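Local coordinates for protein succinate dehydrogenase (Membrane anchor subunit) (Mycolicibacterium smegmatis, PDB 7D6V) that serves as the membrane anchor of succinate dehydrogenase Sdh1, carries a membrane-embedded Rieske-type [2Fe-2S] cluster and probably helps pass electrons from succinate to quinone, at residues 154-159 with 209-214; 116-121 with 150-155. All coordinates share one frame; numbering follows the deposited sequence.

Interaction 1. Residues 154-159 with 209-214; sequences IHRYFF and CRHVTG. With FES (Fe2/s2 (inorganic) cluster), chain J.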
ATOM      1  N   ILE C 154      15.129 -26.531 -18.357  1.00 12.74           N
ATOM      2  CA  ILE C 154      14.566 -27.737 -18.946  1.00 12.74           C
ATOM      3  C   ILE C 154      13.914 -28.620 -17.883  1.00 12.74           C
ATOM      4  O   ILE C 154      13.762 -29.821 -18.085  1.00 12.74           O
ATOM      5  CB  ILE C 154      15.617 -28.521 -19.746  1.00 12.74           C
ATOM      6  CG1 ILE C 154      16.762 -28.957 -18.836  1.00 12.74           C
ATOM      7  CG2 ILE C 154      16.138 -27.689 -20.895  1.00 12.74           C
ATOM      8  CD1 ILE C 154      17.844 -29.721 -19.548  1.00 12.74           C
ATOM      9  N   HIS C 155      13.536 -28.035 -16.747  1.00 11.21           N
ATOM     10  CA  HIS C 155      13.000 -28.812 -15.638  1.00 11.21           C
ATOM     11  C   HIS C 155      11.711 -29.540 -16.004  1.00 11.21           C
ATOM     12  O   HIS C 155      11.428 -30.605 -15.447  1.00 11.21           O
ATOM     13  CB  HIS C 155      12.773 -27.899 -14.437  1.00 11.21           C
ATOM     14  CG  HIS C 155      12.263 -28.610 -13.228  1.00 11.21           C
ATOM     15  ND1 HIS C 155      12.889 -29.717 -12.698  1.00 11.21           N
ATOM     16  CD2 HIS C 155      11.181 -28.382 -12.451  1.00 11.21           C
ATOM     17  CE1 HIS C 155      12.217 -30.136 -11.643  1.00 11.21           C
ATOM     18  NE2 HIS C 155      11.178 -29.342 -11.471  1.00 11.21           N
ATOM     19  N   ARG C 156      10.916 -28.988 -16.923  1.00 11.74           N
ATOM     20  CA  ARG C 156       9.646 -29.617 -17.276  1.00 11.74           C
ATOM     21  C   ARG C 156       9.842 -30.984 -17.922  1.00 11.74           C
ATOM     22  O   ARG C 156       8.988 -31.868 -17.787  1.00 11.74           O
ATOM     23  CB  ARG C 156       8.848 -28.696 -18.197  1.00 11.74           C
ATOM     24  CG  ARG C 156       9.585 -28.272 -19.451  1.00 11.74           C
ATOM     25  CD  ARG C 156       8.785 -27.260 -20.245  1.00 11.74           C
ATOM     26  NE  ARG C 156       8.757 -25.960 -19.583  1.00 11.74           N
ATOM     27  CZ  ARG C 156       8.292 -24.848 -20.137  1.00 11.74           C
ATOM     28  NH1 ARG C 156       7.814 -24.871 -21.371  1.00 11.74           N
ATOM     29  NH2 ARG C 156       8.307 -23.712 -19.460  1.00 11.74           N
ATOM     30  N   TYR C 157      10.965 -31.193 -18.607  1.00 12.42           N
ATOM     31  CA  TYR C 157      11.204 -32.492 -19.224  1.00 12.42           C
ATOM     32  C   TYR C 157      11.561 -33.536 -18.176  1.00 12.42           C
ATOM     33  O   TYR C 157      11.123 -34.692 -18.259  1.00 12.42           O
ATOM     34  CB  TYR C 157      12.294 -32.366 -20.281  1.00 12.42           C
ATOM     35  CG  TYR C 157      11.818 -31.586 -21.476  1.00 12.42           C
ATOM     36  CD1 TYR C 157      11.367 -32.229 -22.616  1.00 12.42           C
ATOM     37  CD2 TYR C 157      11.787 -30.204 -21.450  1.00 12.42           C
ATOM     38  CE1 TYR C 157      10.916 -31.515 -23.699  1.00 12.42           C
ATOM     39  CE2 TYR C 157      11.338 -29.484 -22.524  1.00 12.42           C
ATOM     40  CZ  TYR C 157      10.905 -30.142 -23.645  1.00 12.42           C
ATOM     41  OH  TYR C 157      10.460 -29.418 -24.719  1.00 12.42           O
ATOM     42  N   PHE C 158      12.330 -33.142 -17.165  1.00 11.93           N
ATOM     43  CA  PHE C 158      12.545 -34.029 -16.032  1.00 11.93           C
ATOM     44  C   PHE C 158      11.258 -34.241 -15.253  1.00 11.93           C
ATOM     45  O   PHE C 158      11.086 -35.285 -14.622  1.00 11.93           O
ATOM     46  CB  PHE C 158      13.650 -33.475 -15.138  1.00 11.93           C
ATOM     47  CG  PHE C 158      14.973 -33.371 -15.828  1.00 11.93           C
ATOM     48  CD1 PHE C 158      15.579 -34.497 -16.352  1.00 11.93           C
ATOM     49  CD2 PHE C 158      15.602 -32.149 -15.972  1.00 11.93           C
ATOM     50  CE1 PHE C 158      16.788 -34.409 -17.000  1.00 11.93           C
ATOM     51  CE2 PHE C 158      16.813 -32.057 -16.616  1.00 11.93           C
ATOM     52  CZ  PHE C 158      17.407 -33.187 -17.130  1.00 11.93           C
ATOM     53  N   PHE C 159      10.335 -33.282 -15.307  1.00 11.24           N
ATOM     54  CA  PHE C 159       9.012 -33.486 -14.725  1.00 11.24           C
ATOM     55  C   PHE C 159       8.237 -34.565 -15.473  1.00 11.24           C
ATOM     56  O   PHE C 159       7.589 -35.414 -14.852  1.00 11.24           O
ATOM     57  CB  PHE C 159       8.247 -32.162 -14.710  1.00 11.24           C
ATOM     58  CG  PHE C 159       6.769 -32.317 -14.513  1.00 11.24           C
ATOM     59  CD1 PHE C 159       6.255 -32.691 -13.287  1.00 11.24           C
ATOM     60  CD2 PHE C 159       5.893 -32.075 -15.554  1.00 11.24           C
ATOM     61  CE1 PHE C 159       4.903 -32.830 -13.108  1.00 11.24           C
ATOM     62  CE2 PHE C 159       4.540 -32.214 -15.379  1.00 11.24           C
ATOM     63  CZ  PHE C 159       4.044 -32.592 -14.156  1.00 11.24           C
ATOM     64  N   CYS C 209       4.400 -28.323 -13.293  1.00 11.32           N
ATOM     65  CA  CYS C 209       3.052 -28.865 -13.422  1.00 11.32           C
ATOM     66  C   CYS C 209       2.008 -27.760 -13.333  1.00 11.32           C
ATOM     67  O   CYS C 209       1.027 -27.758 -14.085  1.00 11.32           O
ATOM     68  CB  CYS C 209       2.808 -29.921 -12.346  1.00 11.32           C
ATOM     69  SG  CYS C 209       1.169 -30.672 -12.395  1.00 11.32           S
ATOM     70  N   ARG C 210       2.206 -26.810 -12.418  1.00 10.86           N
ATOM     71  CA  ARG C 210       1.288 -25.686 -12.290  1.00 10.86           C
ATOM     72  C   ARG C 210       1.229 -24.876 -13.576  1.00 10.86           C
ATOM     73  O   ARG C 210       0.151 -24.451 -14.005  1.00 10.86           O
ATOM     74  CB  ARG C 210       1.721 -24.804 -11.122  1.00 10.86           C
ATOM     75  CG  ARG C 210       0.681 -23.816 -10.651  1.00 10.86           C
ATOM     76  CD  ARG C 210       1.274 -22.883  -9.619  1.00 10.86           C
ATOM     77  NE  ARG C 210       0.320 -21.882  -9.162  1.00 10.86           N
ATOM     78  CZ  ARG C 210       0.665 -20.739  -8.587  1.00 10.86           C
ATOM     79  NH1 ARG C 210       1.942 -20.448  -8.402  1.00 10.86           N
ATOM     80  NH2 ARG C 210      -0.266 -19.883  -8.199  1.00 10.86           N
ATOM     81  N   HIS C 211       2.382 -24.649 -14.200  1.00 11.68           N
ATOM     82  CA  HIS C 211       2.427 -23.915 -15.457  1.00 11.68           C
ATOM     83  C   HIS C 211       1.768 -24.699 -16.586  1.00 11.68           C
ATOM     84  O   HIS C 211       0.995 -24.138 -17.369  1.00 11.68           O
ATOM     85  CB  HIS C 211       3.879 -23.589 -15.795  1.00 11.68           C
ATOM     86  CG  HIS C 211       4.062 -22.946 -17.131  1.00 11.68           C
ATOM     87  ND1 HIS C 211       4.556 -23.632 -18.218  1.00 11.68           N
ATOM     88  CD2 HIS C 211       3.836 -21.682 -17.554  1.00 11.68           C
ATOM     89  CE1 HIS C 211       4.616 -22.820 -19.255  1.00 11.68           C
ATOM     90  NE2 HIS C 211       4.185 -21.631 -18.880  1.00 11.68           N
ATOM     91  N   VAL C 212       2.058 -25.997 -16.681  1.00 11.78           N
ATOM     92  CA  VAL C 212       1.581 -26.792 -17.807  1.00 11.78           C
ATOM     93  C   VAL C 212       0.073 -26.997 -17.731  1.00 11.78           C
ATOM     94  O   VAL C 212      -0.621 -26.957 -18.754  1.00 11.78           O
ATOM     95  CB  VAL C 212       2.343 -28.128 -17.868  1.00 11.78           C
ATOM     96  CG1 VAL C 212       1.616 -29.126 -18.741  1.00 11.78           C
ATOM     97  CG2 VAL C 212       3.745 -27.904 -18.392  1.00 11.78           C
ATOM     98  N   THR C 213      -0.464 -27.211 -16.527  1.00 12.39           N
ATOM     99  CA  THR C 213      -1.887 -27.510 -16.402  1.00 12.39           C
ATOM    100  C   THR C 213      -2.741 -26.308 -16.781  1.00 12.39           C
ATOM    101  O   THR C 213      -3.523 -26.366 -17.736  1.00 12.39           O
ATOM    102  CB  THR C 213      -2.204 -27.974 -14.980  1.00 12.39           C
ATOM    103  OG1 THR C 213      -1.558 -27.114 -14.035  1.00 12.39           O
ATOM    104  CG2 THR C 213      -1.728 -29.400 -14.773  1.00 12.39           C
ATOM    105  N   GLY C 214      -2.622 -25.212 -16.041  1.00 12.87           N
ATOM    106  CA  GLY C 214      -3.330 -24.007 -16.422  1.00 12.87           C
ATOM    107  C   GLY C 214      -2.606 -22.709 -16.140  1.00 12.87           C
ATOM    108  O   GLY C 214      -3.173 -21.631 -16.332  1.00 12.87           O
TER
HETATM  109 FE1  FES J 303      10.056 -28.640  -7.566  1.00 12.80          FE
HETATM  110 FE2  FES J 303       9.115 -29.287 -10.002  1.00 12.80          FE
HETATM  111  S1  FES J 303       9.508 -27.277  -9.201  1.00 12.80           S
HETATM  112  S2  FES J 303       9.591 -30.644  -8.343  1.00 12.80           S
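At the Rieske-type [2Fe-2S] site, the first turn of helix 155-175 packs against helix 207-215 through Phe159 on Cys209 and Arg156 on His211. The Phe159 ring leads with its far end: CZ lies 3.5 Å from CB of Cys209, and the backbone N of Cys209 sits over one ring face. The first torsion of Phe159 (CG anti to the backbone N, chi1 163°) directs the ring toward helix 207-215. SG of Cys209 adds an oblique sulfur-aromatic contact, 5.0 Å from the ring centroid. Arg156 brings NH2 to within 3.8 Å of CE1 of His211, its guanidinium turned 36° from the imidazole plane. The main partners of that guanidinium are acidic: at the subunit interface NH1 forms salt bridges to Asp233 and Asp237, and NH2 one to Glu229, all of the neighbouring iron-sulfur subunit. The carbonyl O of Cys209 accepts from both N and OG1 of Thr213, which reach it from opposite faces of its plane. Beside this packing, His155 turns its ring edge to the cluster, where Cys206 is also an iron ligand; ND1 of His155 is hydrogen-bonded to Thr113, and NE2 binds FE2 in the ring plane at 2.5 Å.

Interaction 2. Residues 116-121 with 150-155; sequences YYRKAY and ILQNIH. With PEV ((1S)-2-{[(2-aminoethoxy)(hydroxy)phosphoryl]oxy}-1-[(palmitoyloxy)methyl]ethyl stearate), chain I; FES (Fe2/s2 (inorganic) cluster), chain J.
The Tyr121 ring is sandwiched between CA of Arg118 on one face and C38 of the bound phosphatidylethanolamine on the other, while NE2 of Gln152 meets it at the edge; the guanidinium of Arg118 in turn has CB of Gln152 over its centre, 3.5 Å above the plane. This is a lipid-pocket wall in which helix 115-124 meets the 3-10 turn 151-153 that leads into helix 155-175. Both lipid-facing and polar contacts converge on Gln152. Its NE2 donates to OH of Tyr121 at 3.2 Å with an N-H...O angle of 159°, the hydroxyl lying close to the amide plane. The same nitrogen is also hydrogen-bonded to OH of Tyr122, and these two bonds favour the amide rotation that turns NE2 toward the tyrosines; OH of Tyr121 in turn is hydrogen-bonded to the carbonyl O of Leu112. Bent at chi2 (-95°), Gln152 lays its amide alongside the Arg118 chain, the two side chains running in opposite directions with their planes 16° apart; OE1 comes 3.6 Å from CD of Arg118. The guanidinium, buried here, is held by a salt bridge from NH2 to Glu144, by a hydrogen bond from NH1 to Thr113 O and by a cation-pi contact with Tyr115. Lipid tails border both segments: one acyl chain follows Tyr121, with C41 3.7 Å from CD1, and the other passes Leu151, whose CB is 3.7 Å from C24. Where that second chain reaches Gln152, C21 lies 3.4 Å from NE2.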
ATOM      1  N   TYR C 116      12.340 -25.458  -5.778  1.00 11.59           N
ATOM      2  CA  TYR C 116      12.624 -25.374  -4.350  1.00 11.59           C
ATOM      3  C   TYR C 116      14.067 -25.758  -4.045  1.00 11.59           C
ATOM      4  O   TYR C 116      14.753 -25.075  -3.277  1.00 11.59           O
ATOM      5  CB  TYR C 116      11.677 -26.254  -3.539  1.00 11.59           C
ATOM      6  CG  TYR C 116      12.205 -26.420  -2.136  1.00 11.59           C
ATOM      7  CD1 TYR C 116      12.260 -25.339  -1.268  1.00 11.59           C
ATOM      8  CD2 TYR C 116      12.701 -27.638  -1.697  1.00 11.59           C
ATOM      9  CE1 TYR C 116      12.775 -25.468  -0.003  1.00 11.59           C
ATOM     10  CE2 TYR C 116      13.213 -27.778  -0.428  1.00 11.59           C
ATOM     11  CZ  TYR C 116      13.244 -26.690   0.415  1.00 11.59           C
ATOM     12  OH  TYR C 116      13.750 -26.822   1.685  1.00 11.59           O
ATOM     13  N   TYR C 117      14.540 -26.861  -4.624  1.00 11.66           N
ATOM     14  CA  TYR C 117      15.893 -27.315  -4.329  1.00 11.66           C
ATOM     15  C   TYR C 117      16.930 -26.313  -4.806  1.00 11.66           C
ATOM     16  O   TYR C 117      17.975 -26.150  -4.167  1.00 11.66           O
ATOM     17  CB  TYR C 117      16.140 -28.683  -4.957  1.00 11.66           C
ATOM     18  CG  TYR C 117      15.599 -29.828  -4.141  1.00 11.66           C
ATOM     19  CD1 TYR C 117      16.273 -30.289  -3.024  1.00 11.66           C
ATOM     20  CD2 TYR C 117      14.411 -30.449  -4.486  1.00 11.66           C
ATOM     21  CE1 TYR C 117      15.778 -31.334  -2.275  1.00 11.66           C
ATOM     22  CE2 TYR C 117      13.909 -31.491  -3.747  1.00 11.66           C
ATOM     23  CZ  TYR C 117      14.596 -31.931  -2.643  1.00 11.66           C
ATOM     24  OH  TYR C 117      14.093 -32.975  -1.907  1.00 11.66           O
ATOM     25  N   ARG C 118      16.660 -25.630  -5.919  1.00 11.92           N
ATOM     26  CA  ARG C 118      17.569 -24.590  -6.377  1.00 11.92           C
ATOM     27  C   ARG C 118      17.703 -23.492  -5.338  1.00 11.92           C
ATOM     28  O   ARG C 118      18.815 -23.057  -5.032  1.00 11.92           O
ATOM     29  CB  ARG C 118      17.095 -24.019  -7.710  1.00 11.92           C
ATOM     30  CG  ARG C 118      17.635 -24.758  -8.911  1.00 11.92           C
ATOM     31  CD  ARG C 118      16.593 -24.905  -9.985  1.00 11.92           C
ATOM     32  NE  ARG C 118      16.446 -23.677 -10.756  1.00 11.92           N
ATOM     33  CZ  ARG C 118      15.489 -23.467 -11.648  1.00 11.92           C
ATOM     34  NH1 ARG C 118      14.588 -24.408 -11.884  1.00 11.92           N
ATOM     35  NH2 ARG C 118      15.432 -22.321 -12.302  1.00 11.92           N
ATOM     36  N   LYS C 119      16.583 -23.044  -4.769  1.00 11.91           N
ATOM     37  CA  LYS C 119      16.637 -22.102  -3.656  1.00 11.91           C
ATOM     38  C   LYS C 119      17.500 -22.641  -2.526  1.00 11.91           C
ATOM     39  O   LYS C 119      18.405 -21.953  -2.029  1.00 11.91           O
ATOM     40  CB  LYS C 119      15.227 -21.819  -3.144  1.00 11.91           C
ATOM     41  CG  LYS C 119      15.192 -20.869  -1.968  1.00 11.91           C
ATOM     42  CD  LYS C 119      13.794 -20.683  -1.429  1.00 11.91           C
ATOM     43  CE  LYS C 119      13.564 -21.547  -0.214  1.00 11.91           C
ATOM     44  NZ  LYS C 119      14.279 -21.002   0.970  1.00 11.91           N
ATOM     45  N   ALA C 120      17.242 -23.887  -2.126  1.00 11.94           N
ATOM     46  CA  ALA C 120      17.918 -24.470  -0.976  1.00 11.94           C
ATOM     47  C   ALA C 120      19.427 -24.479  -1.165  1.00 11.94           C
ATOM     48  O   ALA C 120      20.170 -23.984  -0.312  1.00 11.94           O
ATOM     49  CB  ALA C 120      17.395 -25.883  -0.723  1.00 11.94           C
ATOM     50  N   TYR C 121      19.910 -25.005  -2.293  1.00 12.66           N
ATOM     51  CA  TYR C 121      21.358 -25.092  -2.404  1.00 12.66           C
ATOM     52  C   TYR C 121      22.005 -23.806  -2.904  1.00 12.66           C
ATOM     53  O   TYR C 121      23.165 -23.574  -2.570  1.00 12.66           O
ATOM     54  CB  TYR C 121      21.813 -26.291  -3.253  1.00 12.66           C
ATOM     55  CG  TYR C 121      21.359 -26.388  -4.691  1.00 12.66           C
ATOM     56  CD1 TYR C 121      20.487 -27.388  -5.089  1.00 12.66           C
ATOM     57  CD2 TYR C 121      21.833 -25.512  -5.655  1.00 12.66           C
ATOM     58  CE1 TYR C 121      20.083 -27.501  -6.398  1.00 12.66           C
ATOM     59  CE2 TYR C 121      21.430 -25.613  -6.966  1.00 12.66           C
ATOM     60  CZ  TYR C 121      20.556 -26.610  -7.331  1.00 12.66           C
ATOM     61  OH  TYR C 121      20.153 -26.719  -8.638  1.00 12.66           O
ATOM     62  N   ILE C 150      22.024 -21.845 -17.084  1.00 15.48           N
ATOM     63  CA  ILE C 150      20.912 -21.632 -18.003  1.00 15.48           C
ATOM     64  C   ILE C 150      20.174 -22.937 -18.277  1.00 15.48           C
ATOM     65  O   ILE C 150      19.023 -22.915 -18.723  1.00 15.48           O
ATOM     66  CB  ILE C 150      21.407 -20.983 -19.313  1.00 15.48           C
ATOM     67  CG1 ILE C 150      20.245 -20.441 -20.149  1.00 15.48           C
ATOM     68  CG2 ILE C 150      22.183 -21.975 -20.142  1.00 15.48           C
ATOM     69  CD1 ILE C 150      19.550 -19.260 -19.548  1.00 15.48           C
ATOM     70  N   LEU C 151      20.804 -24.078 -17.997  1.00 15.06           N
ATOM     71  CA  LEU C 151      20.206 -25.380 -18.255  1.00 15.06           C
ATOM     72  C   LEU C 151      19.139 -25.758 -17.240  1.00 15.06           C
ATOM     73  O   LEU C 151      18.500 -26.798 -17.404  1.00 15.06           O
ATOM     74  CB  LEU C 151      21.288 -26.457 -18.281  1.00 15.06           C
ATOM     75  CG  LEU C 151      22.293 -26.390 -19.430  1.00 15.06           C
ATOM     76  CD1 LEU C 151      23.387 -27.420 -19.238  1.00 15.06           C
ATOM     77  CD2 LEU C 151      21.603 -26.587 -20.763  1.00 15.06           C
ATOM     78  N   GLN C 152      18.931 -24.952 -16.200  1.00 13.78           N
ATOM     79  CA  GLN C 152      17.868 -25.227 -15.243  1.00 13.78           C
ATOM     80  C   GLN C 152      16.482 -25.018 -15.829  1.00 13.78           C
ATOM     81  O   GLN C 152      15.493 -25.347 -15.167  1.00 13.78           O
ATOM     82  CB  GLN C 152      18.036 -24.352 -14.003  1.00 13.78           C
ATOM     83  CG  GLN C 152      19.427 -24.373 -13.409  1.00 13.78           C
ATOM     84  CD  GLN C 152      19.557 -25.370 -12.285  1.00 13.78           C
ATOM     85  OE1 GLN C 152      18.898 -26.404 -12.283  1.00 13.78           O
ATOM     86  NE2 GLN C 152      20.416 -25.066 -11.322  1.00 13.78           N
ATOM     87  N   ASN C 153      16.386 -24.479 -17.041  1.00 13.64           N
ATOM     88  CA  ASN C 153      15.114 -24.173 -17.678  1.00 13.64           C
ATOM     89  C   ASN C 153      14.479 -25.372 -18.368  1.00 13.64           C
ATOM     90  O   ASN C 153      13.381 -25.236 -18.914  1.00 13.64           O
ATOM     91  CB  ASN C 153      15.300 -23.038 -18.687  1.00 13.64           C
ATOM     92  CG  ASN C 153      15.647 -21.724 -18.027  1.00 13.64           C
ATOM     93  OD1 ASN C 153      14.809 -21.106 -17.373  1.00 13.64           O
ATOM     94  ND2 ASN C 153      16.885 -21.288 -18.194  1.00 13.64           N
ATOM     95  N   ILE C 154      15.129 -26.531 -18.357  1.00 12.74           N
ATOM     96  CA  ILE C 154      14.566 -27.737 -18.946  1.00 12.74           C
ATOM     97  C   ILE C 154      13.914 -28.620 -17.883  1.00 12.74           C
ATOM     98  O   ILE C 154      13.762 -29.821 -18.085  1.00 12.74           O
ATOM     99  CB  ILE C 154      15.617 -28.521 -19.746  1.00 12.74           C
ATOM    100  CG1 ILE C 154      16.762 -28.957 -18.836  1.00 12.74           C
ATOM    101  CG2 ILE C 154      16.138 -27.689 -20.895  1.00 12.74           C
ATOM    102  CD1 ILE C 154      17.844 -29.721 -19.548  1.00 12.74           C
ATOM    103  N   HIS C 155      13.536 -28.035 -16.747  1.00 11.21           N
ATOM    104  CA  HIS C 155      13.000 -28.812 -15.638  1.00 11.21           C
ATOM    105  C   HIS C 155      11.711 -29.540 -16.004  1.00 11.21           C
ATOM    106  O   HIS C 155      11.428 -30.605 -15.447  1.00 11.21           O
ATOM    107  CB  HIS C 155      12.773 -27.899 -14.437  1.00 11.21           C
ATOM    108  CG  HIS C 155      12.263 -28.610 -13.228  1.00 11.21           C
ATOM    109  ND1 HIS C 155      12.889 -29.717 -12.698  1.00 11.21           N
ATOM    110  CD2 HIS C 155      11.181 -28.382 -12.451  1.00 11.21           C
ATOM    111  CE1 HIS C 155      12.217 -30.136 -11.643  1.00 11.21           C
ATOM    112  NE2 HIS C 155      11.178 -29.342 -11.471  1.00 11.21           N
TER
HETATM  113  C48 PEV I 302      17.324 -34.949  -3.055  1.00 18.60           C
HETATM  114  C47 PEV I 302      18.525 -35.212  -3.956  1.00 18.60           C
HETATM  115  C46 PEV I 302      18.967 -33.932  -4.652  1.00 18.60           C
HETATM  116  C45 PEV I 302      19.800 -33.071  -3.712  1.00 18.60           C
HETATM  117  C44 PEV I 302      20.873 -32.293  -4.462  1.00 18.60           C
HETATM  118  C43 PEV I 302      21.429 -31.148  -3.625  1.00 18.60           C
HETATM  119  C42 PEV I 302      22.926 -30.995  -3.846  1.00 18.60           C
HETATM  120  C41 PEV I 302      23.225 -29.812  -4.754  1.00 18.60           C
HETATM  121  C40 PEV I 302      24.643 -29.303  -4.558  1.00 18.60           C
HETATM  122  C39 PEV I 302      25.303 -29.023  -5.897  1.00 18.60           C
HETATM  123  C38 PEV I 302      24.819 -27.690  -6.448  1.00 18.60           C
HETATM  124  C37 PEV I 302      25.685 -26.544  -5.944  1.00 18.60           C
HETATM  125  C36 PEV I 302      26.143 -25.660  -7.089  1.00 18.60           C
HETATM  126  C35 PEV I 302      25.256 -24.429  -7.218  1.00 18.60           C
HETATM  127  C34 PEV I 302      26.032 -23.276  -7.835  1.00 18.60           C
HETATM  128  C33 PEV I 302      26.755 -23.719  -9.096  1.00 18.60           C
HETATM  129  C32 PEV I 302      27.973 -22.846  -9.349  1.00 18.60           C
HETATM  130  C31 PEV I 302      27.630 -21.696 -10.280  1.00 18.60           C
HETATM  131  O31 PEV I 302      26.867 -20.863  -9.932  1.00 18.60           O
HETATM  132  O2  PEV I 302      28.223 -21.623 -11.538  1.00 18.60           O
HETATM  133  C2  PEV I 302      29.102 -20.548 -11.658  1.00 18.60           C
HETATM  134  C1  PEV I 302      28.381 -19.416 -12.376  1.00 18.60           C
HETATM  135  O3P PEV I 302      27.799 -18.588 -11.412  1.00 18.60           O
HETATM  136  P   PEV I 302      28.283 -17.016 -11.323  1.00 18.60           P
HETATM  137  O1P PEV I 302      29.567 -16.914 -10.540  1.00 18.60           O
HETATM  138  O2P PEV I 302      27.208 -16.202 -10.649  1.00 18.60           O
HETATM  139  O4P PEV I 302      28.545 -16.459 -12.848  1.00 18.60           O
HETATM  140  C4  PEV I 302      29.861 -16.385 -13.316  1.00 18.60           C
HETATM  141  C5  PEV I 302      29.861 -16.761 -14.796  1.00 18.60           C
HETATM  142  N6  PEV I 302      31.182 -17.201 -15.204  1.00 18.60           N
HETATM  143  C3  PEV I 302      30.329 -20.991 -12.450  1.00 18.60           C
HETATM  144  O3  PEV I 302      30.765 -22.201 -11.901  1.00 18.60           O
HETATM  145  C11 PEV I 302      30.582 -23.311 -12.732  1.00 18.60           C
HETATM  146  O11 PEV I 302      31.126 -23.364 -13.781  1.00 18.60           O
HETATM  147  C12 PEV I 302      29.670 -24.452 -12.293  1.00 18.60           C
HETATM  148  C13 PEV I 302      30.323 -25.817 -12.488  1.00 18.60           C
HETATM  149  C14 PEV I 302      29.675 -26.891 -11.622  1.00 18.60           C
HETATM  150  C15 PEV I 302      28.152 -26.881 -11.726  1.00 18.60           C
HETATM  151  C16 PEV I 302      27.619 -28.221 -12.222  1.00 18.60           C
HETATM  152  C17 PEV I 302      26.336 -28.674 -11.525  1.00 18.60           C
HETATM  153  C18 PEV I 302      25.800 -27.665 -10.509  1.00 18.60           C
HETATM  154  C19 PEV I 302      24.352 -27.256 -10.776  1.00 18.60           C
HETATM  155  C20 PEV I 302      23.805 -27.793 -12.098  1.00 18.60           C
HETATM  156  C21 PEV I 302      22.279 -27.812 -12.117  1.00 18.60           C
HETATM  157  C22 PEV I 302      21.724 -28.776 -13.162  1.00 18.60           C
HETATM  158  C23 PEV I 302      21.398 -28.108 -14.495  1.00 18.60           C
HETATM  159  C24 PEV I 302      21.742 -29.028 -15.660  1.00 18.60           C
HETATM  160  C25 PEV I 302      20.658 -30.072 -15.908  1.00 18.60           C
HETATM  161  C26 PEV I 302      21.201 -31.494 -15.796  1.00 18.60           C
HETATM  162 FE1  FES J 303      10.056 -28.640  -7.566  1.00 12.80          FE
HETATM  163 FE2  FES J 303       9.115 -29.287 -10.002  1.00 12.80          FE
HETATM  164  S1  FES J 303       9.508 -27.277  -9.201  1.00 12.80           S
HETATM  165  S2  FES J 303       9.591 -30.644  -8.343  1.00 12.80           S

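How the interactions relate
Interactions 1 and 2 share Ile154 and His155, and their centres lie 13 Å apart. The 3-10 turn of interaction 2 leads through the N-cap residue Ile154 into the first helical turn of interaction 1, so one continuous backbone connects the lipid pocket to the iron-sulfur site. Thr113 ties the two together, since its OG1 bonds His155 and its backbone O accepts from Arg118; NH1 of Arg118 is 5.6 Å from ND1 of His155, and these two atoms are not in contact. Ubiquinone-1 touches Ile150, Leu151 and Ile154, and lies about 8 Å from the Gln152 side chain and about 9 Å from that of Arg156. The 150-159 region thus adjoins cluster, lipid and quinone alike.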